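Local atomic coordinates of NADH oxidoreductase (Mesorhizobium loti, PDB entry 3PI7), a protein that probably binds NADPH and acts as an oxidoreductase on NAD(P)H, as expected of a putative quinone reductase with a GroES-like and a Rossmann domain. Residues L14-D19 with R81-E86; L37-I42 with P326-I331; L53-L58 with A121-A126; Y73-V78 with L114-S119. All blocks are in the same frame, centred on the assembly; numbering follows the deposited sequence. Where two conformers were deposited one is given.

Contacts 1 and 3 are the buried ones, contact 2 is partly buried and contact 4 lies at the surface. Strand 10-16 sits in contact 1 and pairs with strand 37-43 of contact 2, where Glu38 O lies 2.8 Å from Leu15 N; Leu14 also packs on Ala330 of the helix. The loop before strand 86-94 supplies one side of contacts 1 and 4, while the chain from 114 to 126 serves contacts 4 and 3 in turn. Backbone hydrogen bonds and apolar side chains carry contacts 1 and 3. Contact 2 combines an isoleucine plug with water bridges, and contact 4 relies on waters and a glycerol.

Contact 1. Residues L14-D19 with R81-E86; sequences LLLVGD and RPAGFE. With K (potassium ion), chain G.
A single backbone bridge, Leu15 opposite Pro82, ties the end of strand 10-16 to the loop that leads into strand 86-94, in a buried part of the GroES-like half of the chain. Two hydrogen bonds flank the bridge. Leu16 N gives the straighter one to Arg81 O, 2.8 Å away, coming from above the carbonyl plane. Ala83 N reaches Leu14 O at 3.2 Å, nearly along the C=O axis, and the CA of Pro82 adds a CA-H...O contact to this same oxygen. The bridge thus fastens the loop to the edge of the two-stranded antiparallel sheet 10-16/37-43. Leu15 and Pro82 lie side by side, Leu15 CD2 4.0 Å from Pro82 CG. Leu16 carries the other flank: with CG beside its backbone N (chi1 -69°), the branch leans over Arg81 O and sets Leu16 CD2 3.9 Å from Ala83 CB. An alanine in place of Leu16 would keep the backbone bond but is likely to open a gap beside Ala83 and Phe68 of helix 63-69. The Arg81 side chain turns away, its NH1 bonded to Asn116 O. Past the bridge, Asp19 O binds the potassium ion at 2.7 Å, joined there by a water and Tyr21.

Contact 2. Residues L37-I42 with P326-I331; sequences LEQGRI and PLAEAI
Ile331 plugs its side chain against strand 37-43, and this is the tight half of the contact. Its CD1 comes within 3.5 Å of Leu37 CB and equally near Leu37 O, while Ile331 CG1 lies 4.0 Å from Gln39 N, so the branch runs along the strand backbone. Having CG1 beside its own backbone N (chi1 -65°) aims it there. Cutting Ile331 back to an alanine is likely to lose the CD1 contact with Leu37 CB and open a gap between strand and helix there. The solvent side is looser and bridged by water. Gln39 stretches out, CG opposite its backbone N (chi1 -175°), and Gln39 OE1 ends 3.5 Å from Ala328 O; two acceptors cannot bond directly, and water mediates instead. One water donates to Gln39 OE1 at 2.9 Å and to Leu327 O, and accepts from Ile331 N. A second donates to Gln39 OE1 at 2.8 Å and to Ala328 O. The amide oxygen is therefore gripped by two waters. Strand and helix run roughly antiparallel, with segment axes 8.4 Å apart at 150°. Beneath them, Leu327 and Ala330 of helix 327-338 rest on Leu14 of strand 10-16, the strand that pairs with 37-43.

Contact 3. Residues L53-L58 with A121-A126; sequences LIKVNL and AEYAVA
Val56 and Ala124 meet at the apolar centre, Val56 CG2 to Ala124 CB at 3.8 Å, on the sheet side they share with Ile54 and Ala126. Ile54 sends CD1 to Ala126 CB, and Phe110 of strand 107-111 covers all four. Val56 CG2 also lies close to Ala121 O. On the other face Leu53 has CG opposite its backbone N (chi1 -177°), which swings Leu53 CD1 across to Val125 CG2 at 3.8 Å and to Tyr123 CB at 3.9 Å; the leucine and valine side chains meet at a slant.

Backbone bonds join the two strands between these faces. Ile54 and Ala124 form an antiparallel hydrogen-bonded pair: Ile54 N to Ala124 O is almost straight at 2.8 Å, and Ala124 N returns to Ile54 O in the carbonyl plane. Tyr123 CA adds a CA-H...O contact to Ile54 O. Beyond the pair, Val56 N reaches Glu122 O at 2.9 Å from above the carbonyl plane.

Toward the outside, Lys55 lies extended beside the Tyr123 side chain, Lys55 CB 3.6 Å from Tyr123 CE2. A water donates to both Val56 O and Glu122 O, the latter at 2.7 Å. The Glu122 carboxylate turns to Lys12 in a salt bridge. With the polar groups of Glu122 taken up by Val56 N, a water and Lys12, the chemistry implies a joint of the GroES-like sheet held by main-chain bonds and filled in by aliphatic side chains.

Contact 4. Residues Y73-V78 with L114-S119; sequences YGQPRV and LSNWGS. With GOL (glycerol), chain B; PO4 (phosphate ion), chain E.
Two irregular loops run past each other here with Gln75 and Leu114 8.0 Å apart at their CA atoms and Val78 and Asn116 nearer at 6.7 Å, so side chains and solvent do the joining. Gln75 crosses Leu114 at a slant and lays Gln75 CD 3.5 Å from Leu114 CD2. It gets there extended, CG opposite the backbone N (chi1 -176°), and its NE2 is bonded to Gly113 O. At the other end Val78 meets Asn116 at about a right angle, with Val78 CG2 3.5 Å from Asn116 CG. Asn116 OD1 is the polar centre: it accepts from two waters, one of which also takes Gln75 NE2 and gives to Pro76 O at 2.7 Å, while the other accepts from Val78 N at 2.9 Å. Asn116 N donates to glycerol O3 at 2.9 Å, and Gln75 NE2 adds a weak bond to the same oxygen. Arg77 NH2 gives a straight bond to phosphate O3 at 3.0 Å. In the 114-119 loop Ser115 OG accepts from Trp117 N, an ST turn. Glycerol and phosphate are probably from the crystallisation liquor; the glycerol also bonds to Pro82 O and Gly84 O and may mark a small polar pocket between loops of the GroES-like domain.

Contact 1. Residues L14-D19 with R81-E86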
loop_
_atom_site.group_PDB
_atom_site.type_symbol
_atom_site.label_atom_id
_atom_site.label_comp_id
_atom_site.label_asym_id
_atom_site.label_seq_id
_atom_site.Cartn_x
_atom_site.Cartn_y
_atom_site.Cartn_z
ATOM N N LEU A 14 24.259 -18.387 -22.871
ATOM C CA LEU A 14 24.293 -18.669 -21.416
ATOM C C LEU A 14 22.921 -19.179 -21.073
ATOM O O LEU A 14 21.955 -18.400 -21.051
ATOM C CB LEU A 14 24.669 -17.416 -20.601
ATOM C CG LEU A 14 25.962 -16.720 -21.011
ATOM C CD1 LEU A 14 26.217 -15.532 -20.122
ATOM C CD2 LEU A 14 27.172 -17.702 -20.982
ATOM N N LEU A 15 22.813 -20.506 -20.933
ATOM C CA LEU A 15 21.547 -21.197 -20.774
ATOM C C LEU A 15 21.109 -21.367 -19.352
ATOM O O LEU A 15 21.893 -21.776 -18.502
ATOM C CB LEU A 15 21.638 -22.573 -21.408
ATOM C CG LEU A 15 22.259 -22.618 -22.786
ATOM C CD1 LEU A 15 22.468 -24.056 -23.211
ATOM C CD2 LEU A 15 21.415 -21.855 -23.793
ATOM N N LEU A 16 19.818 -21.148 -19.118
ATOM C CA LEU A 16 19.232 -21.336 -17.790
ATOM C C LEU A 16 19.328 -22.783 -17.347
ATOM O O LEU A 16 18.965 -23.695 -18.097
ATOM C CB LEU A 16 17.774 -20.906 -17.792
ATOM C CG LEU A 16 17.553 -19.431 -17.948
ATOM C CD1 LEU A 16 16.172 -19.173 -18.458
ATOM C CD2 LEU A 16 17.856 -18.679 -16.638
ATOM N N VAL A 17 19.817 -22.986 -16.117
ATOM C CA VAL A 17 19.938 -24.317 -15.528
ATOM C C VAL A 17 18.635 -24.604 -14.781
ATOM O O VAL A 17 18.171 -25.749 -14.742
ATOM C CB VAL A 17 21.190 -24.340 -14.610
ATOM C CG1 VAL A 17 21.229 -25.553 -13.690
ATOM C CG2 VAL A 17 22.455 -24.264 -15.438
ATOM N N GLY A 18 18.072 -23.555 -14.196
ATOM C CA GLY A 18 16.832 -23.643 -13.434
ATOM C C GLY A 18 15.599 -23.547 -14.301
ATOM O O GLY A 18 15.642 -23.008 -15.408
ATOM N N ASP A 19 14.509 -24.117 -13.808
ATOM C CA ASP A 19 13.212 -24.062 -14.453
ATOM C C ASP A 19 12.217 -23.385 -13.514
ATOM O O ASP A 19 12.334 -23.522 -12.278
ATOM C CB ASP A 19 12.744 -25.480 -14.833
ATOM C CG ASP A 19 11.655 -25.445 -15.880
ATOM O OD1 ASP A 19 11.847 -24.774 -16.915
ATOM O OD2 ASP A 19 10.580 -26.032 -15.638
ATOM N N ARG A 81 17.002 -22.253 -21.980
ATOM C CA ARG A 81 16.950 -21.073 -22.823
ATOM C C ARG A 81 17.979 -20.078 -22.369
ATOM O O ARG A 81 18.257 -19.994 -21.177
ATOM C CB ARG A 81 15.551 -20.402 -22.790
ATOM C CG ARG A 81 14.456 -21.321 -23.219
ATOM C CD ARG A 81 14.583 -21.767 -24.666
ATOM N NE ARG A 81 13.459 -22.652 -24.966
ATOM C CZ ARG A 81 12.252 -22.210 -25.327
ATOM N NH1 ARG A 81 12.032 -20.909 -25.474
ATOM N NH2 ARG A 81 11.246 -23.060 -25.486
ATOM N N PRO A 82 18.492 -19.270 -23.294
ATOM C CA PRO A 82 19.387 -18.183 -22.898
ATOM C C PRO A 82 18.629 -17.155 -22.077
ATOM O O PRO A 82 17.464 -16.810 -22.376
ATOM C CB PRO A 82 19.773 -17.544 -24.252
ATOM C CG PRO A 82 19.547 -18.622 -25.263
ATOM C CD PRO A 82 18.294 -19.276 -24.759
ATOM N N ALA A 83 19.266 -16.699 -21.017
ATOM C CA ALA A 83 18.753 -15.625 -20.161
ATOM C C ALA A 83 19.145 -14.256 -20.804
ATOM O O ALA A 83 19.772 -14.242 -21.854
ATOM C CB ALA A 83 19.356 -15.773 -18.767
ATOM N N GLY A 84 18.776 -13.148 -20.158
ATOM C CA GLY A 84 19.115 -11.808 -20.615
ATOM C C GLY A 84 17.900 -11.096 -21.142
ATOM O O GLY A 84 17.258 -11.542 -22.103
ATOM N N PHE A 85 17.566 -9.995 -20.519
ATOM C CA PHE A 85 16.348 -9.299 -20.915
ATOM C C PHE A 85 16.564 -8.236 -21.965
ATOM O O PHE A 85 15.591 -7.900 -22.631
ATOM C CB PHE A 85 15.673 -8.664 -19.697
ATOM C CG PHE A 85 14.957 -9.658 -18.813
ATOM C CD1 PHE A 85 14.047 -10.563 -19.350
ATOM C CD2 PHE A 85 15.164 -9.663 -17.437
ATOM C CE1 PHE A 85 13.419 -11.511 -18.533
ATOM C CE2 PHE A 85 14.493 -10.572 -16.617
ATOM C CZ PHE A 85 13.639 -11.501 -17.172
ATOM N N GLU A 86 17.743 -7.622 -22.065
ATOM C CA GLU A 86 17.913 -6.560 -23.044
ATOM C C GLU A 86 19.287 -6.538 -23.694
ATOM O O GLU A 86 20.264 -7.034 -23.151
ATOM C CB GLU A 86 17.604 -5.148 -22.463
ATOM C CG GLU A 86 18.680 -4.474 -21.637
ATOM C CD GLU A 86 18.409 -3.084 -21.070
ATOM O OE1 GLU A 86 17.764 -2.233 -21.738
ATOM O OE2 GLU A 86 18.896 -2.839 -19.947
HETATM K K K G . 11.472 -24.864 -10.144
HETATM O O HOH W 1 9.716 -25.716 -11.951
#

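Contact 2. Residues L37-I42 with P326-I331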
loop_
_atom_site.group_PDB
_atom_site.type_symbol
_atom_site.label_atom_id
_atom_site.label_comp_id
_atom_site.label_asym_id
_atom_site.label_seq_id
_atom_site.Cartn_x
_atom_site.Cartn_y
_atom_site.Cartn_z
ATOM N N LEU A 37 23.432 -20.781 -14.676
ATOM C CA LEU A 37 23.641 -20.693 -16.108
ATOM C C LEU A 37 24.768 -21.587 -16.523
ATOM O O LEU A 37 25.710 -21.798 -15.750
ATOM C CB LEU A 37 23.985 -19.237 -16.487
ATOM C CG LEU A 37 22.893 -18.177 -16.306
ATOM C CD1 LEU A 37 23.451 -16.802 -16.534
ATOM C CD2 LEU A 37 21.742 -18.412 -17.266
ATOM N N GLU A 38 24.671 -22.106 -17.736
ATOM C CA GLU A 38 25.729 -22.911 -18.313
ATOM C C GLU A 38 25.970 -22.417 -19.716
ATOM O O GLU A 38 25.020 -22.080 -20.439
ATOM C CB GLU A 38 25.401 -24.401 -18.307
ATOM C CG GLU A 38 24.139 -24.805 -19.048
ATOM C CD GLU A 38 23.954 -26.303 -19.198
ATOM O OE1 GLU A 38 24.972 -27.021 -19.295
ATOM O OE2 GLU A 38 22.790 -26.760 -19.226
ATOM N N GLN A 39 27.242 -22.334 -20.083
ATOM C CA GLN A 39 27.590 -21.930 -21.433
ATOM C C GLN A 39 27.332 -23.132 -22.313
ATOM O O GLN A 39 27.739 -24.246 -21.982
ATOM C CB GLN A 39 29.048 -21.449 -21.500
ATOM C CG GLN A 39 29.399 -20.909 -22.898
ATOM C CD GLN A 39 30.860 -20.625 -23.052
ATOM O OE1 GLN A 39 31.504 -20.030 -22.174
ATOM N NE2 GLN A 39 31.404 -21.020 -24.194
ATOM N N GLY A 40 26.629 -22.928 -23.407
ATOM C CA GLY A 40 26.362 -24.039 -24.310
ATOM C C GLY A 40 26.244 -23.591 -25.739
ATOM O O GLY A 40 26.244 -22.398 -26.026
ATOM N N ARG A 41 26.197 -24.554 -26.640
ATOM C CA ARG A 41 25.992 -24.314 -28.063
ATOM C C ARG A 41 24.633 -24.903 -28.353
ATOM O O ARG A 41 24.407 -26.067 -28.039
ATOM C CB ARG A 41 27.102 -24.966 -28.921
ATOM C CG ARG A 41 28.456 -24.269 -28.823
ATOM C CD ARG A 41 29.379 -24.599 -29.996
ATOM N NE ARG A 41 28.911 -23.995 -31.259
ATOM C CZ ARG A 41 29.132 -22.732 -31.617
ATOM N NH1 ARG A 41 29.807 -21.914 -30.817
ATOM N NH2 ARG A 41 28.653 -22.269 -32.761
ATOM N N ILE A 42 23.708 -24.099 -28.868
ATOM C CA ILE A 42 22.347 -24.546 -29.128
ATOM C C ILE A 42 21.890 -24.043 -30.485
ATOM O O ILE A 42 22.495 -23.143 -31.042
ATOM C CB ILE A 42 21.365 -24.070 -28.002
ATOM C CG1 ILE A 42 21.305 -22.539 -27.873
ATOM C CG2 ILE A 42 21.680 -24.729 -26.640
ATOM C CD1 ILE A 42 19.960 -22.064 -27.215
ATOM N N PRO A 326 33.380 -10.815 -22.327
ATOM C CA PRO A 326 33.082 -11.717 -23.442
ATOM C C PRO A 326 32.135 -12.797 -22.979
ATOM O O PRO A 326 32.219 -13.234 -21.805
ATOM C CB PRO A 326 34.451 -12.333 -23.759
ATOM C CG PRO A 326 35.443 -11.348 -23.259
ATOM C CD PRO A 326 34.828 -10.818 -22.015
ATOM N N LEU A 327 31.257 -13.246 -23.866
ATOM C CA LEU A 327 30.304 -14.292 -23.472
ATOM C C LEU A 327 31.049 -15.534 -22.960
ATOM O O LEU A 327 30.580 -16.161 -22.016
ATOM C CB LEU A 327 29.372 -14.662 -24.623
ATOM C CG LEU A 327 28.172 -15.552 -24.252
ATOM C CD1 LEU A 327 26.938 -15.120 -24.999
ATOM C CD2 LEU A 327 28.471 -17.016 -24.522
ATOM N N ALA A 328 32.220 -15.863 -23.545
ATOM C CA ALA A 328 33.041 -17.009 -23.161
ATOM C C ALA A 328 33.598 -16.883 -21.750
ATOM O O ALA A 328 34.063 -17.879 -21.203
ATOM C CB ALA A 328 34.192 -17.210 -24.142
ATOM N N GLU A 329 33.633 -15.665 -21.215
ATOM C CA GLU A 329 34.129 -15.360 -19.877
ATOM C C GLU A 329 33.006 -15.078 -18.886
ATOM O O GLU A 329 33.301 -14.910 -17.710
ATOM C CB GLU A 329 35.056 -14.111 -19.902
ATOM C CG GLU A 329 36.331 -14.259 -20.721
ATOM C CD GLU A 329 37.338 -15.259 -20.187
ATOM O OE1 GLU A 329 37.119 -15.852 -19.100
ATOM O OE2 GLU A 329 38.348 -15.466 -20.886
ATOM N N ALA A 330 31.745 -14.945 -19.348
ATOM C CA ALA A 330 30.651 -14.499 -18.507
ATOM C C ALA A 330 30.357 -15.416 -17.306
ATOM O O ALA A 330 30.184 -14.907 -16.196
ATOM C CB ALA A 330 29.398 -14.311 -19.343
ATOM N N ILE A 331 30.312 -16.745 -17.511
ATOM C CA ILE A 331 30.001 -17.673 -16.405
ATOM C C ILE A 331 31.027 -17.508 -15.308
ATOM O O ILE A 331 30.688 -17.387 -14.125
ATOM C CB ILE A 331 29.912 -19.152 -16.904
ATOM C CG1 ILE A 331 28.726 -19.335 -17.886
ATOM C CG2 ILE A 331 29.821 -20.160 -15.730
ATOM C CD1 ILE A 331 27.395 -19.167 -17.327
HETATM O O HOH W 2 30.995 -18.092 -20.089
HETATM O O HOH W 3 34.205 -20.636 -22.222
#

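Contact 3. Residues L53-L58 with A121-A126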
loop_
_atom_site.group_PDB
_atom_site.type_symbol
_atom_site.label_atom_id
_atom_site.label_comp_id
_atom_site.label_asym_id
_atom_site.label_seq_id
_atom_site.Cartn_x
_atom_site.Cartn_y
_atom_site.Cartn_z
ATOM N N LEU A 53 14.556 -11.831 -35.028
ATOM C CA LEU A 53 15.759 -12.521 -34.571
ATOM C C LEU A 53 16.879 -11.515 -34.643
ATOM O O LEU A 53 17.171 -10.960 -35.725
ATOM C CB LEU A 53 16.053 -13.730 -35.474
ATOM C CG LEU A 53 17.243 -14.543 -35.043
ATOM C CD1 LEU A 53 16.975 -15.269 -33.704
ATOM C CD2 LEU A 53 17.666 -15.497 -36.107
ATOM N N ILE A 54 17.498 -11.264 -33.509
ATOM C CA ILE A 54 18.549 -10.254 -33.420
ATOM C C ILE A 54 19.917 -10.886 -33.220
ATOM O O ILE A 54 20.097 -11.676 -32.281
ATOM C CB ILE A 54 18.231 -9.288 -32.254
ATOM C CG1 ILE A 54 16.836 -8.602 -32.418
ATOM C CG2 ILE A 54 19.301 -8.219 -32.133
ATOM C CD1 ILE A 54 16.067 -8.654 -31.236
ATOM N N LYS A 55 20.907 -10.436 -34.012
ATOM C CA LYS A 55 22.298 -10.791 -33.836
ATOM C C LYS A 55 22.800 -9.844 -32.780
ATOM O O LYS A 55 22.928 -8.654 -33.051
ATOM C CB LYS A 55 23.084 -10.650 -35.163
ATOM C CG LYS A 55 24.526 -11.074 -34.994
ATOM C CD LYS A 55 25.397 -10.903 -36.261
ATOM C CE LYS A 55 26.708 -11.636 -35.995
ATOM N NZ LYS A 55 27.418 -12.005 -37.259
ATOM N N VAL A 56 23.019 -10.355 -31.558
ATOM C CA VAL A 56 23.367 -9.533 -30.415
ATOM C C VAL A 56 24.780 -9.010 -30.483
ATOM O O VAL A 56 25.740 -9.787 -30.618
ATOM C CB VAL A 56 23.147 -10.314 -29.082
ATOM C CG1 VAL A 56 23.386 -9.403 -27.898
ATOM C CG2 VAL A 56 21.747 -10.918 -29.017
ATOM N N ASN A 57 24.896 -7.673 -30.334
ATOM C CA ASN A 57 26.182 -7.007 -30.297
ATOM C C ASN A 57 26.645 -6.902 -28.842
ATOM O O ASN A 57 27.772 -7.276 -28.535
ATOM C CB ASN A 57 26.101 -5.628 -30.969
ATOM C CG ASN A 57 27.411 -4.879 -30.929
ATOM O OD1 ASN A 57 28.494 -5.465 -30.963
ATOM N ND2 ASN A 57 27.341 -3.570 -30.916
ATOM N N LEU A 58 25.766 -6.418 -27.951
ATOM C CA LEU A 58 26.054 -6.239 -26.529
ATOM C C LEU A 58 24.798 -6.512 -25.743
ATOM O O LEU A 58 23.720 -6.124 -26.188
ATOM C CB LEU A 58 26.545 -4.796 -26.232
ATOM C CG LEU A 58 27.910 -4.328 -26.757
ATOM C CD1 LEU A 58 28.037 -2.815 -26.670
ATOM C CD2 LEU A 58 29.065 -4.964 -25.984
ATOM N N ALA A 121 23.293 -14.440 -25.575
ATOM C CA ALA A 121 23.348 -15.365 -26.675
ATOM C C ALA A 121 23.779 -14.638 -27.904
ATOM O O ALA A 121 23.647 -13.419 -27.967
ATOM C CB ALA A 121 21.949 -15.935 -26.893
ATOM N N GLU A 122 24.288 -15.364 -28.887
ATOM C CA GLU A 122 24.667 -14.731 -30.129
ATOM C C GLU A 122 23.465 -14.166 -30.879
ATOM O O GLU A 122 23.619 -13.186 -31.603
ATOM C CB GLU A 122 25.442 -15.718 -30.992
ATOM C CG GLU A 122 26.873 -15.796 -30.492
ATOM C CD GLU A 122 27.787 -16.770 -31.206
ATOM O OE1 GLU A 122 27.325 -17.874 -31.564
ATOM O OE2 GLU A 122 29.003 -16.488 -31.260
ATOM N N TYR A 123 22.302 -14.785 -30.729
ATOM C CA TYR A 123 21.028 -14.399 -31.336
ATOM C C TYR A 123 19.940 -14.455 -30.290
ATOM O O TYR A 123 19.846 -15.445 -29.556
ATOM C CB TYR A 123 20.660 -15.325 -32.525
ATOM C CG TYR A 123 21.703 -15.255 -33.617
ATOM C CD1 TYR A 123 22.884 -15.998 -33.530
ATOM C CD2 TYR A 123 21.575 -14.353 -34.667
ATOM C CE1 TYR A 123 23.920 -15.824 -34.443
ATOM C CE2 TYR A 123 22.597 -14.187 -35.601
ATOM C CZ TYR A 123 23.762 -14.936 -35.491
ATOM O OH TYR A 123 24.777 -14.763 -36.379
ATOM N N ALA A 124 19.100 -13.419 -30.249
ATOM C CA ALA A 124 17.968 -13.341 -29.306
ATOM C C ALA A 124 16.701 -13.147 -30.091
ATOM O O ALA A 124 16.759 -12.788 -31.273
ATOM C CB ALA A 124 18.176 -12.173 -28.338
ATOM N N VAL A 125 15.560 -13.412 -29.466
ATOM C CA VAL A 125 14.278 -13.164 -30.113
ATOM C C VAL A 125 13.549 -12.099 -29.306
ATOM O O VAL A 125 13.529 -12.160 -28.072
ATOM C CB VAL A 125 13.427 -14.455 -30.263
ATOM C CG1 VAL A 125 12.037 -14.140 -30.814
ATOM C CG2 VAL A 125 14.135 -15.471 -31.139
ATOM N N ALA A 126 12.978 -11.118 -29.989
ATOM C CA ALA A 126 12.155 -10.129 -29.323
ATOM C C ALA A 126 10.937 -9.872 -30.154
ATOM O O ALA A 126 10.960 -10.075 -31.380
ATOM C CB ALA A 126 12.967 -8.823 -29.114
HETATM O O HOH W 4 26.142 -12.259 -31.966
#

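Contact 4. Residues Y73-V78 with L114-S119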
loop_
_atom_site.group_PDB
_atom_site.type_symbol
_atom_site.label_atom_id
_atom_site.label_comp_id
_atom_site.label_asym_id
_atom_site.label_seq_id
_atom_site.Cartn_x
_atom_site.Cartn_y
_atom_site.Cartn_z
ATOM N N TYR A 73 12.341 -13.838 -9.886
ATOM C CA TYR A 73 11.713 -12.727 -10.585
ATOM C C TYR A 73 10.222 -13.035 -10.836
ATOM O O TYR A 73 9.759 -14.118 -10.515
ATOM C CB TYR A 73 12.473 -12.460 -11.907
ATOM C CG TYR A 73 12.109 -11.149 -12.565
ATOM C CD1 TYR A 73 12.409 -9.934 -11.953
ATOM C CD2 TYR A 73 11.560 -11.120 -13.844
ATOM C CE1 TYR A 73 12.093 -8.723 -12.563
ATOM C CE2 TYR A 73 11.228 -9.911 -14.459
ATOM C CZ TYR A 73 11.517 -8.714 -13.820
ATOM O OH TYR A 73 11.194 -7.511 -14.398
ATOM N N GLY A 74 9.476 -12.077 -11.358
ATOM C CA GLY A 74 8.059 -12.260 -11.636
ATOM C C GLY A 74 7.772 -12.893 -12.975
ATOM O O GLY A 74 6.678 -12.730 -13.512
ATOM N N GLN A 75 8.736 -13.654 -13.505
ATOM C CA GLN A 75 8.613 -14.359 -14.775
ATOM C C GLN A 75 9.315 -15.693 -14.615
ATOM O O GLN A 75 10.399 -15.711 -14.048
ATOM C CB GLN A 75 9.277 -13.505 -15.870
ATOM C CG GLN A 75 9.148 -14.044 -17.274
ATOM C CD GLN A 75 9.865 -13.133 -18.233
ATOM O OE1 GLN A 75 9.857 -11.910 -18.084
ATOM N NE2 GLN A 75 10.491 -13.707 -19.239
ATOM N N PRO A 76 8.712 -16.834 -14.997
ATOM C CA PRO A 76 9.395 -18.101 -14.766
ATOM C C PRO A 76 10.505 -18.373 -15.790
ATOM O O PRO A 76 10.466 -17.918 -16.929
ATOM C CB PRO A 76 8.267 -19.126 -14.892
ATOM C CG PRO A 76 7.341 -18.519 -15.900
ATOM C CD PRO A 76 7.419 -17.026 -15.671
ATOM N N ARG A 77 11.483 -19.141 -15.363
ATOM C CA ARG A 77 12.582 -19.576 -16.214
ATOM C C ARG A 77 12.123 -20.709 -17.108
ATOM O O ARG A 77 11.324 -21.549 -16.678
ATOM C CB ARG A 77 13.712 -20.109 -15.295
ATOM C CG ARG A 77 14.394 -19.016 -14.480
ATOM C CD ARG A 77 15.290 -19.616 -13.390
ATOM N NE ARG A 77 14.568 -20.548 -12.509
ATOM C CZ ARG A 77 15.086 -21.082 -11.410
ATOM N NH1 ARG A 77 16.310 -20.760 -11.025
ATOM N NH2 ARG A 77 14.389 -21.966 -10.701
ATOM N N VAL A 78 12.659 -20.773 -18.324
ATOM C CA VAL A 78 12.459 -21.933 -19.180
ATOM C C VAL A 78 13.851 -22.578 -19.248
ATOM O O VAL A 78 14.758 -22.004 -19.843
ATOM C CB VAL A 78 11.853 -21.620 -20.579
ATOM C CG1 VAL A 78 11.731 -22.903 -21.415
ATOM C CG2 VAL A 78 10.490 -20.966 -20.431
ATOM N N LEU A 114 8.968 -11.854 -22.835
ATOM C CA LEU A 114 8.515 -13.237 -22.661
ATOM C C LEU A 114 8.900 -14.117 -23.836
ATOM O O LEU A 114 8.344 -15.213 -23.988
ATOM C CB LEU A 114 6.989 -13.271 -22.492
ATOM C CG LEU A 114 6.383 -12.457 -21.357
ATOM C CD1 LEU A 114 4.855 -12.517 -21.438
ATOM C CD2 LEU A 114 6.827 -12.985 -20.017
ATOM N N SER A 115 9.837 -13.676 -24.677
ATOM C CA SER A 115 10.184 -14.516 -25.852
ATOM C C SER A 115 10.839 -15.855 -25.457
ATOM O O SER A 115 10.755 -16.840 -26.207
ATOM C CB SER A 115 11.159 -13.774 -26.769
ATOM O OG SER A 115 12.467 -13.786 -26.200
ATOM N N ASN A 116 11.497 -15.879 -24.285
ATOM C CA ASN A 116 12.225 -17.043 -23.794
ATOM C C ASN A 116 13.413 -17.403 -24.728
ATOM O O ASN A 116 13.846 -18.550 -24.770
ATOM C CB ASN A 116 11.288 -18.229 -23.552
ATOM C CG ASN A 116 10.468 -18.010 -22.298
ATOM O OD1 ASN A 116 11.011 -17.611 -21.260
ATOM N ND2 ASN A 116 9.161 -18.321 -22.357
ATOM N N TRP A 117 13.988 -16.376 -25.376
ATOM C CA TRP A 117 15.225 -16.408 -26.173
ATOM C C TRP A 117 15.966 -15.141 -25.824
ATOM O O TRP A 117 15.836 -14.125 -26.505
ATOM C CB TRP A 117 14.946 -16.517 -27.679
ATOM C CG TRP A 117 14.314 -17.821 -28.025
ATOM C CD1 TRP A 117 12.997 -18.050 -28.283
ATOM C CD2 TRP A 117 14.944 -19.102 -27.972
ATOM N NE1 TRP A 117 12.786 -19.392 -28.493
ATOM C CE2 TRP A 117 13.957 -20.065 -28.269
ATOM C CE3 TRP A 117 16.266 -19.530 -27.749
ATOM C CZ2 TRP A 117 14.243 -21.423 -28.342
ATOM C CZ3 TRP A 117 16.549 -20.888 -27.813
ATOM C CH2 TRP A 117 15.541 -21.815 -28.105
ATOM N N GLY A 118 16.688 -15.211 -24.719
ATOM C CA GLY A 118 17.348 -14.064 -24.115
ATOM C C GLY A 118 18.495 -13.443 -24.849
ATOM O O GLY A 118 19.068 -14.034 -25.764
ATOM N N SER A 119 18.923 -12.284 -24.344
ATOM C CA SER A 119 20.009 -11.559 -24.988
ATOM C C SER A 119 21.417 -12.113 -24.684
ATOM O O SER A 119 22.360 -11.624 -25.282
ATOM C CB SER A 119 19.956 -10.097 -24.569
ATOM O OG SER A 119 20.118 -9.970 -23.170
HETATM C C1 GOL B . 14.029 -15.631 -20.997
HETATM O O1 GOL B . 15.181 -16.403 -20.954
HETATM C C2 GOL B . 14.298 -14.147 -21.191
HETATM O O2 GOL B . 15.706 -13.918 -21.172
HETATM C C3 GOL B . 13.530 -13.853 -22.445
HETATM O O3 GOL B . 12.101 -14.089 -22.111
HETATM P P PO4 E . 15.041 -24.545 -8.255
HETATM O O1 PO4 E . 14.375 -24.521 -6.790
HETATM O O2 PO4 E . 16.089 -25.735 -8.352
HETATM O O3 PO4 E . 15.833 -23.209 -8.444
HETATM O O4 PO4 E . 13.846 -24.759 -9.294
HETATM O O HOH W 5 9.857 -16.504 -19.146
HETATM O O HOH W 6 13.375 -18.484 -20.017
#